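PDB 3EGC: putative ribose operon repressor from Burkholderia thailandensis, which probably acts as a LacI-family transcriptional repressor, binding regulatory DNA through a helix-turn-helix domain and sensing a small effector, perhaps a sugar, with its periplasmic-binding-protein-like domain. Local coordinates for residues T115-L120 / K145-A150; R123-I128 / D215-S220. All coordinates share one frame; numbering follows the deposited sequence.

How the interactions relate
Both interactions sit in the same lobe of the periplasmic-binding-protein-like fold, their centres about 11 Å apart. Along the chain the segments alternate, 115-120, 123-128, 145-150 and 215-220, so the two contacts interlock. Interaction 1 packs helix 109-122 beside helix 138-153 on one face of the lobe's sheet; interaction 2 ties the loop that follows helix 109-122 to the start of strand 217-221. They meet directly: Ala116 and Leu120 pack on Val219, and Leu120 O probably accepts a hydrogen bond from His125 N. The helix pair, the turn after helix 109-122 and the inner strand 217-221 thus form one continuous piece of packing.

Interaction 1: residues T115-L120 / K145-A150; sequences TAVEYL and KGFRAA
Val117 and Phe147 meet between two helical segments, 115-120 and 145-150, that run broadly the same way, their axes 8.5 Å apart at closest approach and crossing at -40°. The nearest pairs of CA atoms are Glu118 with Ala150, at 5.9 Å, and Val117 with Phe147.

Val117 does most of the work from its side, and its two methyls have separate tasks. With CG1 anti to the backbone N (chi1 166°), that methyl reaches the methyl of Ala150, CG1 to CB being 3.6 Å. The other branch, CG2, goes to the aromatic ring and stops 3.7 Å from CD1 of Phe147. It meets the ring at its edge, close to the ring plane, so this is a side-on apolar contact and the methyl does not lie over the face. CG1 also passes within 4.1 Å of Phe147 CD1, which leaves the ring corner touched by both branches of the valine.

Ala150 is shared: besides Val117 its CB touches the CG of Glu118, 3.8 Å away. Here it is the aliphatic part of the glutamate that packs, closing the partly exposed margin of the contact, while its OE2 makes a long, weak ion pair with Arg114. Beneath the helices, Val117 and Phe147 both rest on Leu191 of strand 189-192, which joins the pair to the sheet as in the layered alpha/beta architecture of this family.

The single methyl of Ala150 suits the closest backbone approach, its CA pairing with Glu118. Between the segments the contact is made by carbon alone, with three of its four touching residues buried, so its cohesion comes from shape and exclusion of water and not from directed polar bonds.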
# COMPACT_ATOMS: atom_id res chain seq x y z
N THR A 115 3.62 -24.43 -7.12
CA THR A 115 2.26 -24.51 -7.60
C THR A 115 2.06 -23.56 -8.79
O THR A 115 1.48 -23.94 -9.78
CB THR A 115 1.22 -24.19 -6.50
OG1 THR A 115 1.34 -25.11 -5.43
CG2 THR A 115 -0.26 -24.25 -7.04
N ALA A 116 2.59 -22.33 -8.69
CA ALA A 116 2.42 -21.37 -9.77
C ALA A 116 3.15 -21.80 -11.03
O ALA A 116 2.66 -21.67 -12.15
CB ALA A 116 2.83 -20.02 -9.33
N VAL A 117 4.36 -22.31 -10.86
CA VAL A 117 5.12 -22.79 -12.03
C VAL A 117 4.50 -24.05 -12.66
O VAL A 117 4.56 -24.23 -13.86
CB VAL A 117 6.59 -22.97 -11.69
CG1 VAL A 117 7.34 -23.79 -12.79
CG2 VAL A 117 7.23 -21.59 -11.41
N GLU A 118 3.90 -24.91 -11.84
CA GLU A 118 3.27 -26.14 -12.34
C GLU A 118 2.06 -25.83 -13.16
O GLU A 118 1.71 -26.57 -14.11
CB GLU A 118 2.85 -27.04 -11.19
CG GLU A 118 4.02 -27.60 -10.41
CD GLU A 118 3.57 -28.66 -9.41
OE1 GLU A 118 2.65 -28.37 -8.63
OE2 GLU A 118 4.16 -29.76 -9.39
N TYR A 119 1.39 -24.75 -12.77
CA TYR A 119 0.34 -24.21 -13.56
C TYR A 119 0.81 -23.74 -14.94
O TYR A 119 0.12 -23.96 -15.93
CB TYR A 119 -0.30 -23.05 -12.81
CG TYR A 119 -1.27 -22.24 -13.63
CD1 TYR A 119 -2.59 -22.57 -13.68
CD2 TYR A 119 -0.85 -21.18 -14.38
CE1 TYR A 119 -3.52 -21.81 -14.41
CE2 TYR A 119 -1.74 -20.43 -15.11
CZ TYR A 119 -3.07 -20.75 -15.11
OH TYR A 119 -3.95 -20.02 -15.85
N LEU A 120 1.96 -23.08 -15.01
CA LEU A 120 2.53 -22.66 -16.28
C LEU A 120 2.90 -23.84 -17.17
O LEU A 120 2.74 -23.79 -18.38
CB LEU A 120 3.73 -21.81 -16.02
CG LEU A 120 3.47 -20.37 -15.63
CD1 LEU A 120 4.81 -19.76 -15.27
CD2 LEU A 120 2.81 -19.62 -16.76
N LYS A 145 13.81 -21.86 -5.31
CA LYS A 145 13.75 -23.30 -5.01
C LYS A 145 12.45 -24.01 -5.47
O LYS A 145 12.49 -25.15 -5.99
CB LYS A 145 13.95 -23.52 -3.52
CG LYS A 145 13.78 -24.93 -3.05
CD LYS A 145 14.17 -25.07 -1.57
CE LYS A 145 13.94 -26.52 -1.10
NZ LYS A 145 14.19 -26.75 0.36
N GLY A 146 11.30 -23.34 -5.27
CA GLY A 146 10.01 -23.87 -5.70
C GLY A 146 9.93 -23.97 -7.21
O GLY A 146 9.43 -24.95 -7.76
N PHE A 147 10.48 -22.96 -7.86
CA PHE A 147 10.59 -22.97 -9.29
C PHE A 147 11.40 -24.18 -9.79
O PHE A 147 10.94 -24.95 -10.63
CB PHE A 147 11.16 -21.66 -9.76
CG PHE A 147 11.69 -21.70 -11.17
CD1 PHE A 147 10.81 -21.60 -12.25
CD2 PHE A 147 13.06 -21.80 -11.40
CE1 PHE A 147 11.26 -21.58 -13.52
CE2 PHE A 147 13.53 -21.80 -12.71
CZ PHE A 147 12.62 -21.67 -13.78
N ARG A 148 12.55 -24.40 -9.20
CA ARG A 148 13.44 -25.46 -9.66
C ARG A 148 12.82 -26.82 -9.41
O ARG A 148 13.01 -27.76 -10.21
CB ARG A 148 14.81 -25.39 -9.00
CG ARG A 148 15.68 -24.20 -9.40
CD ARG A 148 17.11 -24.40 -8.80
NE ARG A 148 17.96 -23.22 -8.95
CZ ARG A 148 18.71 -22.96 -10.02
NH1 ARG A 148 18.70 -23.82 -11.07
NH2 ARG A 148 19.42 -21.85 -10.05
N ALA A 149 12.09 -26.94 -8.30
CA ALA A 149 11.52 -28.21 -7.94
C ALA A 149 10.40 -28.56 -8.92
O ALA A 149 10.21 -29.72 -9.25
CB ALA A 149 11.01 -28.20 -6.50
N ALA A 150 9.65 -27.55 -9.37
CA ALA A 150 8.57 -27.78 -10.34
C ALA A 150 9.15 -28.19 -11.69
O ALA A 150 8.70 -29.10 -12.34
CB ALA A 150 7.70 -26.50 -10.51

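Interaction 2: residues R123-I128 / D215-S220; sequences RGHTRI and DVEIVS
Glu217 is the hub of this contact, with Arg123 and His125 both gripping its carboxylate. Arg123 approaches side-on and uses two nitrogens, one for each oxygen: NE donates to Glu217 OE1 at 2.7 Å, and NH2 donates to Glu217 OE2, also at 2.7 Å and almost straight, with an N-H...O angle of 176°. Both oxygens are met on their syn sides, but from somewhat out of the carboxylate plane, since the guanidinium and carboxylate planes are turned 36° apart. A bend in the arginine chain at chi3 (85°) brings this edge round to the acid.

His125 adds a third bond, from NE2 to Glu217 OE1 at 2.9 Å. It comes from above the carboxylate plane, on the face opposite Arg123 NE, and OE1 is thereby held between two donors. The imidazole is fixed at its other nitrogen as well, since ND1 is hydrogen-bonded to Thr188 OG1; this probably limits rotation of the ring.

The firm side of the contact is the histidine, which also packs on Leu120 and Ala189 while its NE2 lies 3.7 Å from Glu217 CB. Towards solvent lies the exposed Arg123, which meets the acid through its guanidinium edge while its CD rests 3.5 Å from Tyr119 CE2.

Gly124, with positive phi, forms the Schellman motif that ends helix 109-122 and turns the chain into this loop. Strand 128-131 follows, and Glu217 opens strand 217-221; strand 189-192 lies between them in the parallel sheet. The histidine bond reaches past the start of that middle strand, while the salt bridge ties the end of helix 109-122 to strand 217-221.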
# COMPACT_ATOMS: atom_id res chain seq x y z
N ARG A 123 0.04 -25.49 -18.74
CA ARG A 123 -0.43 -24.73 -19.89
C ARG A 123 0.33 -25.01 -21.15
O ARG A 123 -0.08 -24.57 -22.21
CB ARG A 123 -0.39 -23.22 -19.63
CG ARG A 123 -1.65 -22.71 -19.07
CD ARG A 123 -1.50 -21.30 -18.53
NE ARG A 123 -1.66 -20.28 -19.56
CZ ARG A 123 -2.85 -19.92 -20.06
NH1 ARG A 123 -3.96 -20.55 -19.67
NH2 ARG A 123 -2.93 -18.95 -20.96
N GLY A 124 1.47 -25.69 -21.04
CA GLY A 124 2.31 -25.92 -22.20
C GLY A 124 3.59 -25.12 -22.29
O GLY A 124 4.22 -25.11 -23.35
N HIS A 125 3.99 -24.44 -21.21
CA HIS A 125 5.28 -23.72 -21.22
C HIS A 125 6.44 -24.65 -20.92
O HIS A 125 6.34 -25.45 -20.01
CB HIS A 125 5.30 -22.52 -20.26
CG HIS A 125 4.40 -21.40 -20.66
ND1 HIS A 125 4.71 -20.51 -21.66
CD2 HIS A 125 3.18 -21.04 -20.19
CE1 HIS A 125 3.70 -19.65 -21.80
NE2 HIS A 125 2.78 -19.94 -20.90
N THR A 126 7.53 -24.53 -21.68
CA THR A 126 8.71 -25.33 -21.40
C THR A 126 9.95 -24.43 -21.17
O THR A 126 10.86 -24.77 -20.46
CB THR A 126 8.99 -26.34 -22.53
OG1 THR A 126 9.20 -25.63 -23.78
CG2 THR A 126 7.86 -27.36 -22.64
N ARG A 127 9.96 -23.28 -21.82
CA ARG A 127 10.99 -22.27 -21.59
C ARG A 127 10.48 -21.34 -20.49
O ARG A 127 9.83 -20.33 -20.76
CB ARG A 127 11.29 -21.49 -22.86
CG ARG A 127 12.16 -22.30 -23.90
CD ARG A 127 12.41 -21.47 -25.18
NE ARG A 127 11.29 -21.60 -26.14
CZ ARG A 127 10.88 -20.63 -26.96
NH1 ARG A 127 9.85 -20.85 -27.79
NH2 ARG A 127 11.49 -19.45 -26.94
N ILE A 128 10.77 -21.70 -19.24
CA ILE A 128 10.25 -20.92 -18.15
C ILE A 128 11.35 -20.29 -17.31
O ILE A 128 12.27 -20.97 -16.89
CB ILE A 128 9.31 -21.77 -17.27
CG1 ILE A 128 8.16 -22.30 -18.13
CG2 ILE A 128 8.80 -20.95 -16.11
CD1 ILE A 128 7.22 -23.21 -17.38
N ASP A 215 3.42 -13.42 -26.20
CA ASP A 215 4.89 -13.49 -26.12
C ASP A 215 5.45 -14.03 -24.80
O ASP A 215 6.34 -14.87 -24.81
CB ASP A 215 5.52 -12.13 -26.42
CG ASP A 215 5.26 -11.65 -27.85
OD1 ASP A 215 5.19 -12.49 -28.77
OD2 ASP A 215 5.12 -10.44 -28.06
N VAL A 216 4.93 -13.56 -23.67
CA VAL A 216 5.39 -14.01 -22.33
C VAL A 216 4.25 -14.03 -21.36
O VAL A 216 3.56 -13.03 -21.20
CB VAL A 216 6.48 -13.01 -21.79
CG1 VAL A 216 6.89 -13.26 -20.31
CG2 VAL A 216 7.73 -12.94 -22.75
N GLU A 217 4.01 -15.17 -20.71
CA GLU A 217 3.07 -15.22 -19.59
C GLU A 217 3.80 -15.03 -18.25
O GLU A 217 5.03 -15.13 -18.19
CB GLU A 217 2.16 -16.47 -19.63
CG GLU A 217 1.02 -16.34 -20.68
CD GLU A 217 0.16 -17.60 -20.86
OE1 GLU A 217 0.33 -18.61 -20.15
OE2 GLU A 217 -0.73 -17.58 -21.72
N ILE A 218 3.03 -14.72 -17.21
CA ILE A 218 3.56 -14.37 -15.91
C ILE A 218 2.71 -14.89 -14.77
O ILE A 218 1.49 -14.68 -14.74
CB ILE A 218 3.67 -12.81 -15.72
CG1 ILE A 218 4.61 -12.21 -16.78
CG2 ILE A 218 4.10 -12.46 -14.27
CD1 ILE A 218 4.72 -10.62 -16.72
N VAL A 219 3.34 -15.57 -13.81
CA VAL A 219 2.66 -15.82 -12.55
C VAL A 219 3.46 -15.06 -11.49
O VAL A 219 4.67 -14.97 -11.61
CB VAL A 219 2.54 -17.34 -12.20
CG1 VAL A 219 1.65 -18.00 -13.20
CG2 VAL A 219 3.99 -18.06 -12.19
N SER A 220 2.77 -14.53 -10.49
CA SER A 220 3.35 -13.63 -9.54
C SER A 220 2.93 -14.01 -8.12
O SER A 220 1.87 -14.60 -7.94
CB SER A 220 2.88 -12.21 -9.84
OG SER A 220 3.46 -11.26 -8.96